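PDB 6LA0: glycoside hydrolase family 5 from Aspergillus oryzae, which acts as a secreted rutinosidase, cleaving beta-glycosidic bonds, and probably also removes glucose units from the non-reducing ends of 1,3-beta-glucans. Local coordinates for residues V294-W299 against K325-S330; T185-N190 against P234-G239; I72-I77 against K115-Y120. All blocks are in the same frame, centred on the assembly; numbering follows the deposited sequence.

Interaction 1 of 3, residues V294-W299 against K325-S330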
loop_
_atom_site.group_PDB
_atom_site.type_symbol
_atom_site.label_atom_id
_atom_site.label_comp_id
_atom_site.label_asym_id
_atom_site.label_seq_id
_atom_site.Cartn_x
_atom_site.Cartn_y
_atom_site.Cartn_z
ATOM N N VAL A 294 -12.129 7.353 -6.202
ATOM C CA VAL A 294 -10.679 7.409 -6.023
ATOM C C VAL A 294 -10.337 7.443 -4.536
ATOM O O VAL A 294 -10.965 8.174 -3.763
ATOM C CB VAL A 294 -10.074 8.647 -6.722
ATOM C CG1 VAL A 294 -8.587 8.744 -6.426
ATOM C CG2 VAL A 294 -10.324 8.601 -8.223
ATOM N N PHE A 295 -9.322 6.662 -4.146
ATOM C CA PHE A 295 -8.768 6.635 -2.801
ATOM C C PHE A 295 -7.262 6.848 -2.897
ATOM O O PHE A 295 -6.614 6.341 -3.819
ATOM C CB PHE A 295 -9.077 5.298 -2.090
ATOM C CG PHE A 295 -8.665 5.251 -0.629
ATOM C CD1 PHE A 295 -9.409 5.906 0.343
ATOM C CD2 PHE A 295 -7.555 4.520 -0.232
ATOM C CE1 PHE A 295 -9.038 5.842 1.692
ATOM C CE2 PHE A 295 -7.177 4.450 1.110
ATOM C CZ PHE A 295 -7.922 5.109 2.069
ATOM N N THR A 296 -6.708 7.635 -1.974
ATOM C CA THR A 296 -5.281 7.932 -1.992
ATOM C C THR A 296 -4.622 6.990 -0.983
ATOM O O THR A 296 -4.409 7.340 0.177
ATOM C CB THR A 296 -5.016 9.404 -1.669
ATOM O OG1 THR A 296 -5.810 10.250 -2.527
ATOM C CG2 THR A 296 -3.541 9.740 -1.855
ATOM N N GLY A 297 -4.268 5.795 -1.442
ATOM C CA GLY A 297 -3.763 4.760 -0.542
ATOM C C GLY A 297 -2.344 4.928 -0.029
ATOM O O GLY A 297 -1.968 4.206 0.914
ATOM N N GLU A 298 -1.545 5.817 -0.629
ATOM C CA GLU A 298 -0.178 6.090 -0.173
ATOM C C GLU A 298 0.165 7.556 -0.401
ATOM O O GLU A 298 -0.069 8.078 -1.493
ATOM C CB GLU A 298 0.855 5.228 -0.913
ATOM C CG GLU A 298 0.904 3.777 -0.496
ATOM C CD GLU A 298 2.056 3.018 -1.127
ATOM O OE1 GLU A 298 3.104 3.641 -1.369
ATOM O OE2 GLU A 298 1.925 1.788 -1.371
ATOM N N TRP A 299 0.736 8.204 0.608
ATOM C CA TRP A 299 1.296 9.547 0.479
ATOM C C TRP A 299 2.185 9.815 1.698
ATOM O O TRP A 299 2.131 9.093 2.697
ATOM C CB TRP A 299 0.197 10.605 0.342
ATOM C CG TRP A 299 -0.624 10.797 1.591
ATOM C CD1 TRP A 299 -1.522 9.924 2.126
ATOM C CD2 TRP A 299 -0.616 11.944 2.453
ATOM N NE1 TRP A 299 -2.077 10.450 3.270
ATOM C CE2 TRP A 299 -1.533 11.691 3.494
ATOM C CE3 TRP A 299 0.083 13.160 2.448
ATOM C CZ2 TRP A 299 -1.772 12.612 4.524
ATOM C CZ3 TRP A 299 -0.154 14.075 3.473
ATOM C CH2 TRP A 299 -1.077 13.797 4.490
ATOM N N LYS A 325 -11.318 16.069 0.645
ATOM C CA LYS A 325 -12.223 16.951 -0.080
ATOM C C LYS A 325 -12.429 16.481 -1.514
ATOM O O LYS A 325 -13.563 16.462 -2.009
ATOM C CB LYS A 325 -11.668 18.376 -0.050
ATOM C CG LYS A 325 -12.613 19.429 -0.593
ATOM C CD LYS A 325 -12.254 20.826 -0.090
ATOM C CE LYS A 325 -10.774 20.950 0.296
ATOM N NZ LYS A 325 -10.369 22.385 0.449
ATOM N N TYR A 326 -11.358 16.108 -2.209
ATOM C CA TYR A 326 -11.470 15.743 -3.637
ATOM C C TYR A 326 -11.658 14.245 -3.861
ATOM O O TYR A 326 -12.047 13.879 -4.944
ATOM C CB TYR A 326 -10.235 16.220 -4.387
ATOM C CG TYR A 326 -10.159 17.722 -4.550
ATOM C CD1 TYR A 326 -10.830 18.376 -5.556
ATOM C CD2 TYR A 326 -9.417 18.481 -3.684
ATOM C CE1 TYR A 326 -10.759 19.747 -5.698
ATOM C CE2 TYR A 326 -9.309 19.851 -3.819
ATOM C CZ TYR A 326 -10.000 20.495 -4.823
ATOM O OH TYR A 326 -9.918 21.839 -4.942
ATOM N N SER A 327 -11.382 13.442 -2.845
ATOM C CA SER A 327 -11.419 11.974 -3.020
ATOM C C SER A 327 -12.123 11.271 -1.847
ATOM O O SER A 327 -12.890 11.915 -1.181
ATOM C CB SER A 327 -10.051 11.465 -3.483
ATOM O OG SER A 327 -9.215 10.981 -2.437
ATOM N N GLN A 328 -11.895 9.974 -1.648
ATOM C CA GLN A 328 -12.601 9.269 -0.553
ATOM C C GLN A 328 -11.722 9.161 0.705
ATOM O O GLN A 328 -12.065 8.414 1.560
ATOM C CB GLN A 328 -13.085 7.885 -0.999
ATOM C CG GLN A 328 -13.819 7.902 -2.333
ATOM C CD GLN A 328 -15.041 8.791 -2.326
ATOM O OE1 GLN A 328 -15.938 8.617 -1.522
ATOM N NE2 GLN A 328 -15.074 9.750 -3.218
ATOM N N GLY A 329 -10.608 9.885 0.756
ATOM C CA GLY A 329 -9.741 9.817 1.919
ATOM C C GLY A 329 -8.346 9.333 1.585
ATOM O O GLY A 329 -7.977 9.271 0.404
ATOM N N SER A 330 -7.574 8.940 2.599
ATOM C CA SER A 330 -6.159 8.671 2.389
ATOM C C SER A 330 -5.632 7.721 3.460
ATOM O O SER A 330 -6.192 7.613 4.554
ATOM C CB SER A 330 -5.342 9.974 2.407
ATOM O OG SER A 330 -5.357 10.522 3.698
HETATM O O HOH W 1 -3.732 9.485 5.594
#
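V294, F295 and T296 meet the chain from S327 to S330 where two neighbouring parallel strands of the (beta/alpha)8 barrel come together. Strand 294-303, helix 312-326 and strand 329-332 form a beta-alpha-beta unit, and the return of the chain at S327, just past the helix, closes it. Two backbone hydrogen bonds fix the register. V294 O takes the N-H of Q328 (N to O 2.9 Å) nearly along the C=O axis, and T296 N reaches G329 O at 3.2 Å with a fairly straight bond (162° at the hydrogen). T296 O also receives a CA-H...O contact from S330 CA at 3.1 Å. A weaker polar approach joins hydroxyls: T296 OG1 lies 3.5 Å from S327 OG, whose stronger partner is M323 O in the last turn of the helix. Ring-to-backbone packing falls to F295. With CG anti to its own backbone N (chi1 -174°), the ring is laid against the opposite main chain; its CE1 is 3.5 Å from S330 N, which approaches the ring obliquely, while Q328 O sits in the ring plane at the edge. G329, at a positive phi (120°) that suits glycine, passes close by this ring; W14 meets the same ring elsewhere. T296 and S330 instead bring side chains against M323 of helix 312-326, so the two sides of the strand pair serve different layers of the fold. E298, further along strand 294-303, is tied to R89 and Y264. Water makes the last link: in the plane of the W299 indole, at its edge, a water accepts from W299 NE1 at 3.0 Å and donates to S330 OG at 2.7 Å.

Interaction 2 of 3, residues T185-N190 against P234-G239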
loop_
_atom_site.group_PDB
_atom_site.type_symbol
_atom_site.label_atom_id
_atom_site.label_comp_id
_atom_site.label_asym_id
_atom_site.label_seq_id
_atom_site.Cartn_x
_atom_site.Cartn_y
_atom_site.Cartn_z
ATOM N N THR A 185 -11.656 -4.701 1.822
ATOM C CA THR A 185 -11.486 -4.354 0.420
ATOM C C THR A 185 -10.274 -5.104 -0.113
ATOM O O THR A 185 -9.216 -5.104 0.527
ATOM C CB THR A 185 -11.303 -2.830 0.273
ATOM O OG1 THR A 185 -12.557 -2.183 0.496
ATOM C CG2 THR A 185 -10.762 -2.449 -1.105
ATOM N N ILE A 186 -10.417 -5.744 -1.273
ATOM C CA ILE A 186 -9.351 -6.564 -1.838
ATOM C C ILE A 186 -8.588 -5.765 -2.891
ATOM O O ILE A 186 -9.169 -5.311 -3.885
ATOM C CB ILE A 186 -9.900 -7.882 -2.413
ATOM C CG1 ILE A 186 -10.419 -8.768 -1.280
ATOM C CG2 ILE A 186 -8.816 -8.574 -3.204
ATOM C CD1 ILE A 186 -10.972 -10.126 -1.727
ATOM N N GLU A 187 -7.278 -5.596 -2.676
ATOM C CA GLU A 187 -6.405 -4.894 -3.619
ATOM C C GLU A 187 -5.419 -5.882 -4.238
ATOM O O GLU A 187 -4.409 -6.237 -3.604
ATOM C CB GLU A 187 -5.663 -3.739 -2.920
ATOM C CG GLU A 187 -4.738 -2.924 -3.846
ATOM C CD GLU A 187 -4.332 -1.570 -3.265
ATOM O OE1 GLU A 187 -4.133 -1.476 -2.036
ATOM O OE2 GLU A 187 -4.212 -0.594 -4.044
ATOM N N PRO A 188 -5.654 -6.341 -5.468
ATOM C CA PRO A 188 -4.929 -7.502 -6.012
ATOM C C PRO A 188 -3.569 -7.210 -6.634
ATOM O O PRO A 188 -2.933 -8.149 -7.115
ATOM C CB PRO A 188 -5.913 -8.020 -7.070
ATOM C CG PRO A 188 -6.571 -6.745 -7.587
ATOM C CD PRO A 188 -6.729 -5.877 -6.370
ATOM N N MET A 189 -3.088 -5.962 -6.627
ATOM C CA MET A 189 -1.728 -5.666 -7.076
ATOM C C MET A 189 -1.352 -4.272 -6.588
ATOM O O MET A 189 -2.183 -3.540 -6.054
ATOM C CB MET A 189 -1.604 -5.763 -8.601
ATOM C CG MET A 189 -2.229 -4.586 -9.341
ATOM S SD MET A 189 -2.730 -4.938 -11.036
ATOM C CE MET A 189 -1.208 -5.496 -11.789
ATOM N N ASN A 190 -0.090 -3.908 -6.807
ATOM C CA ASN A 190 0.446 -2.632 -6.344
ATOM C C ASN A 190 1.551 -2.179 -7.286
ATOM O O ASN A 190 2.486 -2.940 -7.552
ATOM C CB ASN A 190 0.992 -2.743 -4.915
ATOM C CG ASN A 190 1.629 -1.456 -4.436
ATOM O OD1 ASN A 190 0.936 -0.507 -4.061
ATOM N ND2 ASN A 190 2.953 -1.405 -4.470
ATOM N N PRO A 234 -15.601 -5.008 -2.374
ATOM C CA PRO A 234 -14.993 -4.095 -3.352
ATOM C C PRO A 234 -13.576 -4.497 -3.735
ATOM O O PRO A 234 -12.815 -5.063 -2.935
ATOM C CB PRO A 234 -14.999 -2.733 -2.630
ATOM C CG PRO A 234 -15.939 -2.902 -1.451
ATOM C CD PRO A 234 -15.823 -4.359 -1.071
ATOM N N VAL A 235 -13.234 -4.213 -4.993
ATOM C CA VAL A 235 -11.896 -4.415 -5.544
ATOM C C VAL A 235 -11.226 -3.057 -5.678
ATOM O O VAL A 235 -11.820 -2.131 -6.245
ATOM C CB VAL A 235 -11.955 -5.117 -6.912
ATOM C CG1 VAL A 235 -10.578 -5.092 -7.595
ATOM C CG2 VAL A 235 -12.484 -6.551 -6.773
ATOM N N MET A 236 -9.984 -2.941 -5.187
ATOM C CA MET A 236 -9.208 -1.705 -5.256
ATOM C C MET A 236 -8.090 -1.870 -6.286
ATOM O O MET A 236 -7.221 -2.742 -6.137
ATOM C CB MET A 236 -8.640 -1.330 -3.880
ATOM C CG MET A 236 -7.856 -0.002 -3.871
ATOM S SD MET A 236 -7.511 0.691 -2.226
ATOM C CE MET A 236 -9.096 1.434 -1.825
ATOM N N PHE A 237 -8.134 -1.050 -7.344
ATOM C CA PHE A 237 -7.232 -1.148 -8.491
ATOM C C PHE A 237 -6.185 -0.050 -8.370
ATOM O O PHE A 237 -6.498 1.134 -8.524
ATOM C CB PHE A 237 -8.032 -1.034 -9.799
ATOM C CG PHE A 237 -7.204 -1.155 -11.070
ATOM C CD1 PHE A 237 -5.953 -1.753 -11.078
ATOM C CD2 PHE A 237 -7.714 -0.686 -12.272
ATOM C CE1 PHE A 237 -5.216 -1.861 -12.268
ATOM C CE2 PHE A 237 -6.991 -0.798 -13.460
ATOM C CZ PHE A 237 -5.742 -1.384 -13.456
ATOM N N GLN A 238 -4.950 -0.445 -8.050
ATOM C CA GLN A 238 -3.788 0.440 -8.077
ATOM C C GLN A 238 -3.307 0.458 -9.519
ATOM O O GLN A 238 -2.486 -0.361 -9.931
ATOM C CB GLN A 238 -2.707 -0.052 -7.119
ATOM C CG GLN A 238 -1.819 1.065 -6.537
ATOM C CD GLN A 238 -1.061 1.811 -7.612
ATOM O OE1 GLN A 238 -0.143 1.270 -8.209
ATOM N NE2 GLN A 238 -1.459 3.054 -7.885
ATOM N N GLY A 239 -3.866 1.376 -10.316
ATOM C CA GLY A 239 -3.636 1.361 -11.748
ATOM C C GLY A 239 -2.333 2.025 -12.143
ATOM O O GLY A 239 -2.328 2.943 -12.973
HETATM O O HOH W 2 -4.835 -3.246 -7.372
#
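I186 bonds to both neighbours of V235: I186 N donates to P234 O at 3.0 Å, and M236 N donates to I186 O at 2.8 Å, the latter tilted out of the carbonyl plane. V235 CA-H and E187 CA-H add contacts to I186 O and M236 O. Beyond M236 no direct backbone bond joins the two segments. A water takes over, donating to M236 O (2.7 Å) and M189 O while accepting from Q238 N (2.9 Å).

On one side of the pair, T185 CG2 lies 3.7 Å from M236 CB, and E187, swung away from its own N-H by a chi1 of -179°, runs across M236, its OE2 3.5 Å from Q238 CB and near the like-charged D260 OD2. R89 forms a salt bridge with E187 OE1. On the other, P188 CD touches V235 CG1, and M189 SD makes an oblique Met-aromatic contact with F237, 5.4 Å from the ring centroid. Q238 OE1 accepts from E191 N and its NE2 donates to D260 O. This parallel strand pair of the TIM barrel has its C-terminal ends, towards N190 and Q238, on the side where family 5 enzymes place their substrate cleft.

Interaction 3 of 3, residues I72-I77 against K115-Y120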
loop_
_atom_site.group_PDB
_atom_site.type_symbol
_atom_site.label_atom_id
_atom_site.label_comp_id
_atom_site.label_asym_id
_atom_site.label_seq_id
_atom_site.Cartn_x
_atom_site.Cartn_y
_atom_site.Cartn_z
ATOM N N ILE A 72 4.208 -4.872 14.619
ATOM C CA ILE A 72 2.883 -4.270 14.746
ATOM C C ILE A 72 2.077 -5.133 15.707
ATOM O O ILE A 72 1.888 -6.334 15.462
ATOM C CB ILE A 72 2.146 -4.151 13.396
ATOM C CG1 ILE A 72 2.847 -3.159 12.461
ATOM C CG2 ILE A 72 0.683 -3.760 13.614
ATOM C CD1 ILE A 72 2.791 -1.697 12.914
ATOM N N THR A 73 1.590 -4.523 16.785
ATOM C CA THR A 73 0.808 -5.211 17.800
ATOM C C THR A 73 -0.487 -4.449 18.054
ATOM O O THR A 73 -0.690 -3.332 17.564
ATOM C CB THR A 73 1.589 -5.353 19.114
ATOM O OG1 THR A 73 1.885 -4.046 19.629
ATOM C CG2 THR A 73 2.885 -6.126 18.891
ATOM N N GLU A 74 -1.356 -5.062 18.863
ATOM C CA GLU A 74 -2.632 -4.427 19.184
ATOM C C GLU A 74 -2.442 -3.095 19.909
ATOM O O GLU A 74 -3.314 -2.223 19.817
ATOM C CB GLU A 74 -3.502 -5.390 19.992
ATOM C CG GLU A 74 -3.714 -6.722 19.265
ATOM C CD GLU A 74 -4.632 -7.683 19.996
ATOM O OE1 GLU A 74 -4.966 -7.427 21.171
ATOM O OE2 GLU A 74 -5.013 -8.708 19.391
ATOM N N ARG A 75 -1.316 -2.898 20.610
ATOM C CA ARG A 75 -1.067 -1.597 21.232
ATOM C C ARG A 75 -0.901 -0.507 20.179
ATOM O O ARG A 75 -1.354 0.631 20.369
ATOM C CB ARG A 75 0.169 -1.645 22.143
ATOM C CG ARG A 75 0.135 -2.709 23.239
ATOM C CD ARG A 75 -0.782 -2.326 24.423
ATOM N NE ARG A 75 -2.211 -2.541 24.156
ATOM C CZ ARG A 75 -2.791 -3.718 23.905
ATOM N NH1 ARG A 75 -2.089 -4.853 23.890
ATOM N NH2 ARG A 75 -4.096 -3.761 23.676
ATOM N N ASP A 76 -0.237 -0.828 19.068
ATOM C CA ASP A 76 -0.172 0.123 17.959
ATOM C C ASP A 76 -1.564 0.437 17.412
ATOM O O ASP A 76 -1.840 1.578 17.007
ATOM C CB ASP A 76 0.737 -0.417 16.855
ATOM C CG ASP A 76 2.144 -0.709 17.351
ATOM O OD1 ASP A 76 2.739 0.193 17.973
ATOM O OD2 ASP A 76 2.659 -1.827 17.118
ATOM N N ILE A 77 -2.453 -0.560 17.384
ATOM C CA ILE A 77 -3.808 -0.308 16.902
ATOM C C ILE A 77 -4.547 0.618 17.863
ATOM O O ILE A 77 -5.251 1.543 17.440
ATOM C CB ILE A 77 -4.571 -1.633 16.681
ATOM C CG1 ILE A 77 -3.791 -2.567 15.754
ATOM C CG2 ILE A 77 -5.966 -1.341 16.130
ATOM C CD1 ILE A 77 -3.540 -2.019 14.366
ATOM N N LYS A 115 -4.880 -11.891 10.621
ATOM C CA LYS A 115 -6.205 -12.092 11.209
ATOM C C LYS A 115 -6.273 -11.552 12.633
ATOM O O LYS A 115 -7.250 -10.891 13.002
ATOM C CB LYS A 115 -6.584 -13.581 11.181
ATOM C CG LYS A 115 -7.787 -13.924 12.053
ATOM C CD LYS A 115 -8.160 -15.408 11.964
ATOM C CE LYS A 115 -9.582 -15.640 12.459
ATOM N NZ LYS A 115 -10.604 -14.851 11.669
ATOM N N GLN A 116 -5.252 -11.820 13.449
ATOM C CA GLN A 116 -5.276 -11.333 14.825
ATOM C C GLN A 116 -5.399 -9.815 14.868
ATOM O O GLN A 116 -6.237 -9.267 15.595
ATOM C CB GLN A 116 -4.027 -11.787 15.568
ATOM C CG GLN A 116 -3.974 -11.290 16.980
ATOM C CD GLN A 116 -2.865 -11.950 17.747
ATOM O OE1 GLN A 116 -1.709 -11.916 17.328
ATOM N NE2 GLN A 116 -3.204 -12.570 18.871
ATOM N N ILE A 117 -4.581 -9.122 14.077
ATOM C CA ILE A 117 -4.604 -7.663 14.073
ATOM C C ILE A 117 -5.888 -7.136 13.436
ATOM O O ILE A 117 -6.519 -6.214 13.966
ATOM C CB ILE A 117 -3.349 -7.117 13.374
ATOM C CG1 ILE A 117 -2.108 -7.492 14.190
ATOM C CG2 ILE A 117 -3.456 -5.603 13.179
ATOM C CD1 ILE A 117 -2.131 -7.004 15.644
ATOM N N ALA A 118 -6.303 -7.709 12.297
ATOM C CA ALA A 118 -7.492 -7.193 11.615
ATOM C C ALA A 118 -8.747 -7.427 12.449
ATOM O O ALA A 118 -9.594 -6.532 12.572
ATOM C CB ALA A 118 -7.656 -7.832 10.232
ATOM N N ASP A 119 -8.890 -8.631 13.017
ATOM C CA ASP A 119 -10.048 -8.926 13.858
ATOM C C ASP A 119 -10.169 -7.916 14.990
ATOM O O ASP A 119 -11.275 -7.470 15.321
ATOM C CB ASP A 119 -9.940 -10.346 14.428
ATOM C CG ASP A 119 -10.317 -11.422 13.424
ATOM O OD1 ASP A 119 -10.674 -11.086 12.274
ATOM O OD2 ASP A 119 -10.260 -12.617 13.798
ATOM N N TYR A 120 -9.030 -7.523 15.570
ATOM C CA TYR A 120 -9.009 -6.594 16.698
ATOM C C TYR A 120 -9.430 -5.191 16.262
ATOM O O TYR A 120 -10.270 -4.554 16.909
ATOM C CB TYR A 120 -7.606 -6.581 17.310
ATOM C CG TYR A 120 -7.441 -5.750 18.560
ATOM C CD1 TYR A 120 -7.970 -6.163 19.772
ATOM C CD2 TYR A 120 -6.735 -4.551 18.526
ATOM C CE1 TYR A 120 -7.800 -5.398 20.928
ATOM C CE2 TYR A 120 -6.558 -3.784 19.670
ATOM C CZ TYR A 120 -7.094 -4.216 20.867
ATOM O OH TYR A 120 -6.922 -3.449 21.996
#
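Q116 crosses E74 at about a right angle, its CG 3.7 Å from E74 OE2, at the solvent-facing side of two helices that follow one another round the outside of the TIM barrel, 74-81 and 110-125. The amide plane of Q116 stands nearly upright to that carboxylate, and the contact is one of van der Waals type.

I117, one residue on, turns its branches to different neighbours. CD1 reaches the start of the opposing helix, 3.8 Å from E74 N and close to the carbonyl carbon of T73, the N-cap residue, whose own N-H is held by D76 OD2. CG2 meets I77 CD1 at 3.8 Å, and W27, from a loop, packs on both I117 and I72. I117 and I77 are buried and form the apolar centre of the contact.

Y120, a turn further, carries the largest share. A chi1 of -175° points its side chain away from the backbone N and sends the ring across to helix 74-81. E74 runs across one face, from CB over the CD2/CE2 side to OE1 over the CD1/CE1 side: CB makes a CH-pi contact, 3.8 Å from the centroid of the Y120 ring, and the carboxylate lies stacked almost parallel to the ring (8° between planes), with OE1 3.5 Å from Y120 CE1. I77 CB packs instead at the ring edge, 4.1 Å from Y120 CD2. The phenol is held by D78, whose OD1 is bonded to Y120 OH and whose OD2 makes a salt bridge with R75 NH2. Those two groups therefore share one carboxylate, and R75 NH2 stands 3.3 Å from Y120 OH at an angle too poor for a hydrogen bond.

Interactions 1 and 2 join different seams of one barrel. Each bridges an outer strand of the five-stranded sheet to an outer strand of the three-stranded one, so together they close the ring of strands; their centres lie about 14 Å apart. They touch through the interior, where F295 CD2 is 3.8 Å from M236 CE, and again where E298 OE2 is 3.7 Å from N190 OD1. R89 is shared by E298, E187 and N190; E298 and E191, next to N190, probably correspond to the two catalytic glutamates of family 5. Interaction 3 belongs to the outer helical layer, about 23 and 22 Å from interactions 1 and 2 between centres, nearest atoms about 14 and 10 Å.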